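Macro domain-containing protein (Thermosipho africanus, PDB 7OMU) joins a DarT-family domain to a macro domain that holds adenosine-5-diphosphoribose in a pocket. Local coordinates at residues Q225-V230 with Y375-E380; S237-L242 with P382-L387. The protein carries 1 engineered substitution. All coordinates share one frame; numbering follows the deposited sequence.

Interaction 1. Residues Q225-V230 with Y375-E380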
loop_
_atom_site.group_PDB
_atom_site.type_symbol
_atom_site.label_atom_id
_atom_site.label_comp_id
_atom_site.label_asym_id
_atom_site.label_seq_id
_atom_site.Cartn_x
_atom_site.Cartn_y
_atom_site.Cartn_z
ATOM N N GLN A 225 18.050 -17.669 -1.341
ATOM C CA GLN A 225 18.618 -16.292 -1.357
ATOM C C GLN A 225 17.694 -15.350 -2.146
ATOM O O GLN A 225 17.591 -14.167 -1.761
ATOM C CB GLN A 225 20.016 -16.295 -1.984
ATOM C CG GLN A 225 21.141 -16.520 -0.987
ATOM C CD GLN A 225 21.583 -15.235 -0.327
ATOM O OE1 GLN A 225 20.816 -14.579 0.377
ATOM N NE2 GLN A 225 22.839 -14.867 -0.538
ATOM N N ASN A 226 17.058 -15.853 -3.208
ATOM C CA ASN A 226 16.315 -15.047 -4.213
ATOM C C ASN A 226 14.805 -15.239 -4.074
ATOM O O ASN A 226 14.080 -14.235 -4.210
ATOM C CB ASN A 226 16.743 -15.414 -5.631
ATOM C CG ASN A 226 18.177 -15.020 -5.901
ATOM O OD1 ASN A 226 18.768 -14.274 -5.124
ATOM N ND2 ASN A 226 18.734 -15.504 -6.999
ATOM N N LEU A 227 14.357 -16.478 -3.855
ATOM C CA LEU A 227 12.916 -16.841 -3.799
ATOM C C LEU A 227 12.402 -16.654 -2.370
ATOM O O LEU A 227 13.099 -17.076 -1.428
ATOM C CB LEU A 227 12.738 -18.291 -4.259
ATOM C CG LEU A 227 11.307 -18.707 -4.589
ATOM C CD1 LEU A 227 10.749 -17.864 -5.725
ATOM C CD2 LEU A 227 11.242 -20.186 -4.934
ATOM N N SER A 228 11.236 -16.020 -2.225
ATOM C CA SER A 228 10.484 -15.943 -0.948
ATOM C C SER A 228 8.979 -15.901 -1.233
ATOM O O SER A 228 8.577 -15.420 -2.312
ATOM C CB SER A 228 10.948 -14.787 -0.085
ATOM O OG SER A 228 10.776 -13.546 -0.743
ATOM N N LEU A 229 8.197 -16.461 -0.309
ATOM C CA LEU A 229 6.718 -16.424 -0.307
ATOM C C LEU A 229 6.287 -15.199 0.491
ATOM O O LEU A 229 6.936 -14.908 1.506
ATOM C CB LEU A 229 6.189 -17.704 0.335
ATOM C CG LEU A 229 6.741 -19.007 -0.237
ATOM C CD1 LEU A 229 6.133 -20.189 0.494
ATOM C CD2 LEU A 229 6.481 -19.112 -1.735
ATOM N N VAL A 230 5.235 -14.510 0.052
ATOM C CA VAL A 230 4.826 -13.202 0.634
ATOM C C VAL A 230 3.302 -13.166 0.775
ATOM O O VAL A 230 2.616 -13.297 -0.259
ATOM C CB VAL A 230 5.345 -12.047 -0.242
ATOM C CG1 VAL A 230 4.995 -10.694 0.349
ATOM C CG2 VAL A 230 6.844 -12.144 -0.502
ATOM N N TYR A 375 10.536 -23.932 -10.872
ATOM C CA TYR A 375 11.012 -23.131 -12.027
ATOM C C TYR A 375 11.661 -21.830 -11.546
ATOM O O TYR A 375 12.775 -21.515 -12.006
ATOM C CB TYR A 375 9.864 -22.872 -13.003
ATOM C CG TYR A 375 9.599 -24.024 -13.936
ATOM C CD1 TYR A 375 10.323 -24.178 -15.111
ATOM C CD2 TYR A 375 8.643 -24.980 -13.636
ATOM C CE1 TYR A 375 10.096 -25.241 -15.969
ATOM C CE2 TYR A 375 8.408 -26.053 -14.480
ATOM C CZ TYR A 375 9.135 -26.186 -15.651
ATOM O OH TYR A 375 8.891 -27.238 -16.485
ATOM N N LEU A 376 10.989 -21.094 -10.659
ATOM C CA LEU A 376 11.385 -19.711 -10.283
ATOM C C LEU A 376 12.583 -19.731 -9.327
ATOM O O LEU A 376 13.192 -18.661 -9.135
ATOM C CB LEU A 376 10.184 -19.001 -9.657
ATOM C CG LEU A 376 9.024 -18.730 -10.609
ATOM C CD1 LEU A 376 7.806 -18.236 -9.848
ATOM C CD2 LEU A 376 9.425 -17.727 -11.677
ATOM N N THR A 377 12.918 -20.887 -8.753
ATOM C CA THR A 377 14.123 -21.047 -7.898
ATOM C C THR A 377 15.367 -20.937 -8.787
ATOM O O THR A 377 16.404 -20.472 -8.291
ATOM C CB THR A 377 14.055 -22.344 -7.081
ATOM O OG1 THR A 377 14.966 -22.201 -5.992
ATOM C CG2 THR A 377 14.371 -23.583 -7.887
ATOM N N LYS A 378 15.249 -21.323 -10.058
ATOM C CA LYS A 378 16.345 -21.237 -11.059
ATOM C C LYS A 378 16.747 -19.769 -11.266
ATOM O O LYS A 378 17.943 -19.531 -11.495
ATOM C CB LYS A 378 15.925 -21.869 -12.389
ATOM C CG LYS A 378 15.571 -23.353 -12.355
ATOM C CD LYS A 378 15.281 -23.919 -13.745
ATOM C CE LYS A 378 14.266 -25.050 -13.798
ATOM N NZ LYS A 378 14.885 -26.389 -13.649
ATOM N N LEU A 379 15.801 -18.823 -11.195
ATOM C CA LEU A 379 16.054 -17.376 -11.461
ATOM C C LEU A 379 17.177 -16.860 -10.557
ATOM O O LEU A 379 17.105 -17.109 -9.343
ATOM C CB LEU A 379 14.775 -16.565 -11.230
ATOM C CG LEU A 379 13.946 -16.291 -12.480
ATOM C CD1 LEU A 379 13.608 -17.589 -13.202
ATOM C CD2 LEU A 379 12.681 -15.522 -12.131
ATOM N N GLU A 380 18.150 -16.147 -11.139
ATOM C CA GLU A 380 19.302 -15.525 -10.428
ATOM C C GLU A 380 18.981 -14.058 -10.105
ATOM O O GLU A 380 19.921 -13.237 -10.086
ATOM C CB GLU A 380 20.574 -15.603 -11.273
ATOM C CG GLU A 380 20.936 -16.998 -11.752
ATOM C CD GLU A 380 22.262 -17.050 -12.499
ATOM O OE1 GLU A 380 23.268 -16.567 -11.940
ATOM O OE2 GLU A 380 22.292 -17.554 -13.648
#

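Interaction 2. Residues S237-L242 with P382-L387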
loop_
_atom_site.group_PDB
_atom_site.type_symbol
_atom_site.label_atom_id
_atom_site.label_comp_id
_atom_site.label_asym_id
_atom_site.label_seq_id
_atom_site.Cartn_x
_atom_site.Cartn_y
_atom_site.Cartn_z
ATOM N N SER A 237 4.764 -4.233 -3.565
ATOM C CA SER A 237 6.119 -4.832 -3.708
ATOM C C SER A 237 6.940 -3.840 -4.524
ATOM O O SER A 237 6.325 -3.049 -5.268
ATOM C CB SER A 237 6.111 -6.199 -4.356
ATOM O OG SER A 237 6.334 -6.121 -5.755
ATOM N N ARG A 238 8.261 -3.868 -4.393
ATOM C CA ARG A 238 9.133 -2.976 -5.194
ATOM C C ARG A 238 9.896 -3.830 -6.214
ATOM O O ARG A 238 10.986 -3.402 -6.657
ATOM C CB ARG A 238 9.988 -2.129 -4.249
ATOM C CG ARG A 238 9.165 -1.153 -3.420
ATOM C CD ARG A 238 9.962 0.052 -2.959
ATOM N NE ARG A 238 10.454 0.869 -4.065
ATOM C CZ ARG A 238 9.734 1.747 -4.763
ATOM N NH1 ARG A 238 8.451 1.939 -4.500
ATOM N NH2 ARG A 238 10.305 2.429 -5.740
ATOM N N MET A 239 9.316 -4.968 -6.614
ATOM C CA MET A 239 9.842 -5.805 -7.723
ATOM C C MET A 239 9.669 -5.026 -9.032
ATOM O O MET A 239 8.692 -4.257 -9.153
ATOM C CB MET A 239 9.120 -7.153 -7.829
ATOM C CG MET A 239 9.271 -8.046 -6.604
ATOM S SD MET A 239 10.983 -8.463 -6.173
ATOM C CE MET A 239 11.224 -7.382 -4.767
ATOM N N GLN A 240 10.598 -5.217 -9.962
ATOM C CA GLN A 240 10.709 -4.433 -11.219
ATOM C C GLN A 240 9.648 -4.915 -12.220
ATOM O O GLN A 240 9.184 -4.094 -13.025
ATOM C CB GLN A 240 12.144 -4.544 -11.738
ATOM C CG GLN A 240 12.383 -3.842 -13.065
ATOM C CD GLN A 240 12.413 -4.779 -14.249
ATOM O OE1 GLN A 240 12.074 -5.961 -14.162
ATOM N NE2 GLN A 240 12.847 -4.252 -15.380
ATOM N N THR A 241 9.281 -6.196 -12.178
ATOM C CA THR A 241 8.286 -6.817 -13.088
ATOM C C THR A 241 7.185 -7.452 -12.238
ATOM O O THR A 241 7.496 -8.344 -11.431
ATOM C CB THR A 241 8.951 -7.833 -14.024
ATOM O OG1 THR A 241 9.867 -7.132 -14.868
ATOM C CG2 THR A 241 7.959 -8.595 -14.877
ATOM N N LEU A 242 5.950 -6.981 -12.404
ATOM C CA LEU A 242 4.744 -7.542 -11.746
ATOM C C LEU A 242 4.027 -8.429 -12.764
ATOM O O LEU A 242 3.706 -7.946 -13.863
ATOM C CB LEU A 242 3.846 -6.401 -11.256
ATOM C CG LEU A 242 4.558 -5.273 -10.505
ATOM C CD1 LEU A 242 3.545 -4.280 -9.952
ATOM C CD2 LEU A 242 5.439 -5.817 -9.386
ATOM N N PRO A 382 15.952 -11.448 -7.557
ATOM C CA PRO A 382 14.921 -11.489 -6.521
ATOM C C PRO A 382 13.566 -11.911 -7.109
ATOM O O PRO A 382 13.200 -11.403 -8.150
ATOM C CB PRO A 382 14.859 -10.051 -5.991
ATOM C CG PRO A 382 16.208 -9.463 -6.341
ATOM C CD PRO A 382 16.609 -10.136 -7.636
ATOM N N VAL A 383 12.881 -12.848 -6.452
ATOM C CA VAL A 383 11.555 -13.375 -6.888
ATOM C C VAL A 383 10.651 -13.489 -5.660
ATOM O O VAL A 383 11.064 -14.128 -4.672
ATOM C CB VAL A 383 11.687 -14.734 -7.595
ATOM C CG1 VAL A 383 10.326 -15.323 -7.921
ATOM C CG2 VAL A 383 12.539 -14.634 -8.848
ATOM N N GLN A 384 9.459 -12.899 -5.735
ATOM C CA GLN A 384 8.422 -12.991 -4.678
ATOM C C GLN A 384 7.190 -13.698 -5.254
ATOM O O GLN A 384 6.528 -13.121 -6.131
ATOM C CB GLN A 384 8.086 -11.596 -4.157
ATOM C CG GLN A 384 9.270 -10.905 -3.509
ATOM C CD GLN A 384 8.896 -9.588 -2.879
ATOM O OE1 GLN A 384 7.928 -8.941 -3.273
ATOM N NE2 GLN A 384 9.677 -9.178 -1.894
ATOM N N ILE A 385 6.925 -14.920 -4.797
ATOM C CA ILE A 385 5.639 -15.623 -5.054
ATOM C C ILE A 385 4.652 -15.116 -4.004
ATOM O O ILE A 385 4.919 -15.295 -2.795
ATOM C CB ILE A 385 5.808 -17.153 -5.019
ATOM C CG1 ILE A 385 6.755 -17.631 -6.121
ATOM C CG2 ILE A 385 4.457 -17.838 -5.106
ATOM C CD1 ILE A 385 7.010 -19.122 -6.110
ATOM N N TYR A 386 3.573 -14.474 -4.452
ATOM C CA TYR A 386 2.559 -13.839 -3.575
ATOM C C TYR A 386 1.440 -14.843 -3.323
ATOM O O TYR A 386 0.670 -15.147 -4.263
ATOM C CB TYR A 386 2.090 -12.513 -4.171
ATOM C CG TYR A 386 2.933 -11.353 -3.713
ATOM C CD1 TYR A 386 4.128 -11.037 -4.343
ATOM C CD2 TYR A 386 2.567 -10.613 -2.603
ATOM C CE1 TYR A 386 4.922 -9.993 -3.901
ATOM C CE2 TYR A 386 3.344 -9.560 -2.153
ATOM C CZ TYR A 386 4.528 -9.252 -2.799
ATOM O OH TYR A 386 5.289 -8.221 -2.337
ATOM N N LEU A 387 1.374 -15.334 -2.082
ATOM C CA LEU A 387 0.389 -16.350 -1.630
ATOM C C LEU A 387 -1.023 -15.806 -1.815
ATOM O O LEU A 387 -1.265 -14.610 -1.639
ATOM C CB LEU A 387 0.639 -16.704 -0.160
ATOM C CG LEU A 387 1.996 -17.328 0.163
ATOM C CD1 LEU A 387 2.125 -17.588 1.657
ATOM C CD2 LEU A 387 2.221 -18.609 -0.629
#

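Interaction 1. Residues Q225-V230 with Y375-E380
Asn226, just before strand 227-231, and Leu227, its first residue, meet the end of helix 365-376 and the turn after it, with CA atoms 6.0 Å apart at Leu227 and Thr377 and 6.9 Å at Asn226 and Glu380. This is a helix-on-sheet contact in the macro domain's α/β/α fold, at the start of the inner strand 227-231, where the chain leaves helix 365-376 and turns back toward strand 383-386. The turn carries backbone bonds from Lys378 N to Tyr375 O and, weakly, from Leu379 N to Leu376 O.

Leu227 makes the apolar part of the contact. With CG anti to the backbone N (chi1 -165°), its two methyls divide over neighbouring residues: CD1 approaches Leu376 CB at 4.1 Å, while CD2 approaches Thr377 CB. The Leu227 side chain crosses both partners at about a right angle, so each is met by a methyl rather than along its length. Behind this layer Leu376 rests on Leu351 and Val353 of strand 351-354, and Leu379 packs against Ile339, Val340 and Tyr343 of helix 329-346, which joins the turn to a second helix.

The polar part lies toward the more open side, where Asn226 reaches the turn with its amide. Thr224 OG1 is hydrogen-bonded to the backbone N atoms of Asn226 and Leu227. Asn226 ND2 donates to the main-chain Leu379 O at 3.3 Å, nearly straight at 166°; the acceptor lies close to the plane of the Asn226 amide, and ND2 is tilted 16° from the carbonyl plane of Leu379.

Interaction 2. Residues S237-L242 with P382-L387
Beside the adenosine-5-diphosphoribose pocket of the macro domain, the loop leading into strand 241-246 lies across strand 383-386. Met239 and Pro382 have the nearest CA atoms of the two segments, 7.7 Å apart, and no hydrogen bond links the segments; the contact is made by side chains. Pro382, just before the strand, and Gln384 and Tyr386 in it, at alternate positions, direct their CB atoms toward the loop.

Met239 covers the largest part of the interface. Its chain bends at chi2 and chi3, which lays it across Gln384 at about a right angle: CG lies 3.7 Å from Gln384 OE1, SD passes Gln384 CG, and CE ends 3.7 Å from Gln384 NE2. The sulfur also meets the proline ring, with Met239 SD 4.2 Å from Pro382 CB. The Gln384 chain, extended beyond CG, carries its amide out from the strand into the bend of the methionine and up to Ser237.

A polar link along the strand orders the amide. Tyr386 OH donates to Gln384 OE1 at 2.9 Å, approaching from above the carbonyl plane, 39° out of it. Ser237 CB lies 3.5 Å from Gln384 OE1 and meets the Tyr386 ring obliquely. The serine hydroxyl is occupied elsewhere: Ser237 OG is hydrogen-bonded to Met234 O and accepts a weak bond from Met239 N. Both Ser237 and Met239 also touch Ala352 of strand 351-354.

Tyr386 touches the bound adenosine-5-diphosphoribose, its side chain about 4 Å away. The arrangement is characteristic of the macro-domain ligand pocket, formed by loops at the C-terminal ends of the parallel strands of the central sheet.

Overall arrangement
From the N terminus, the chain leaves the DarT-like region, enters the macro-domain sheet with strand 219-222, continues into its antiparallel neighbour 227-231 and runs through the loop at 237-240 into strand 241-246. Later, helix 365-376 and its turn come back to 225-230, closing a loop of 144 intervening residues in interaction 1; strand 383-386 then returns to 237-242 and closes one of 139 in interaction 2. The segments alternate, so the two loops cross. The neighbouring strands 227-231 and 383-386 run parallel, with a probable hydrogen bond from Val383 N to Asn226 O. Interaction 1 ties the sheet to its helical layer; interaction 2 ties the loop before strand 241-246 to strand 383-386, beside the ligand pocket.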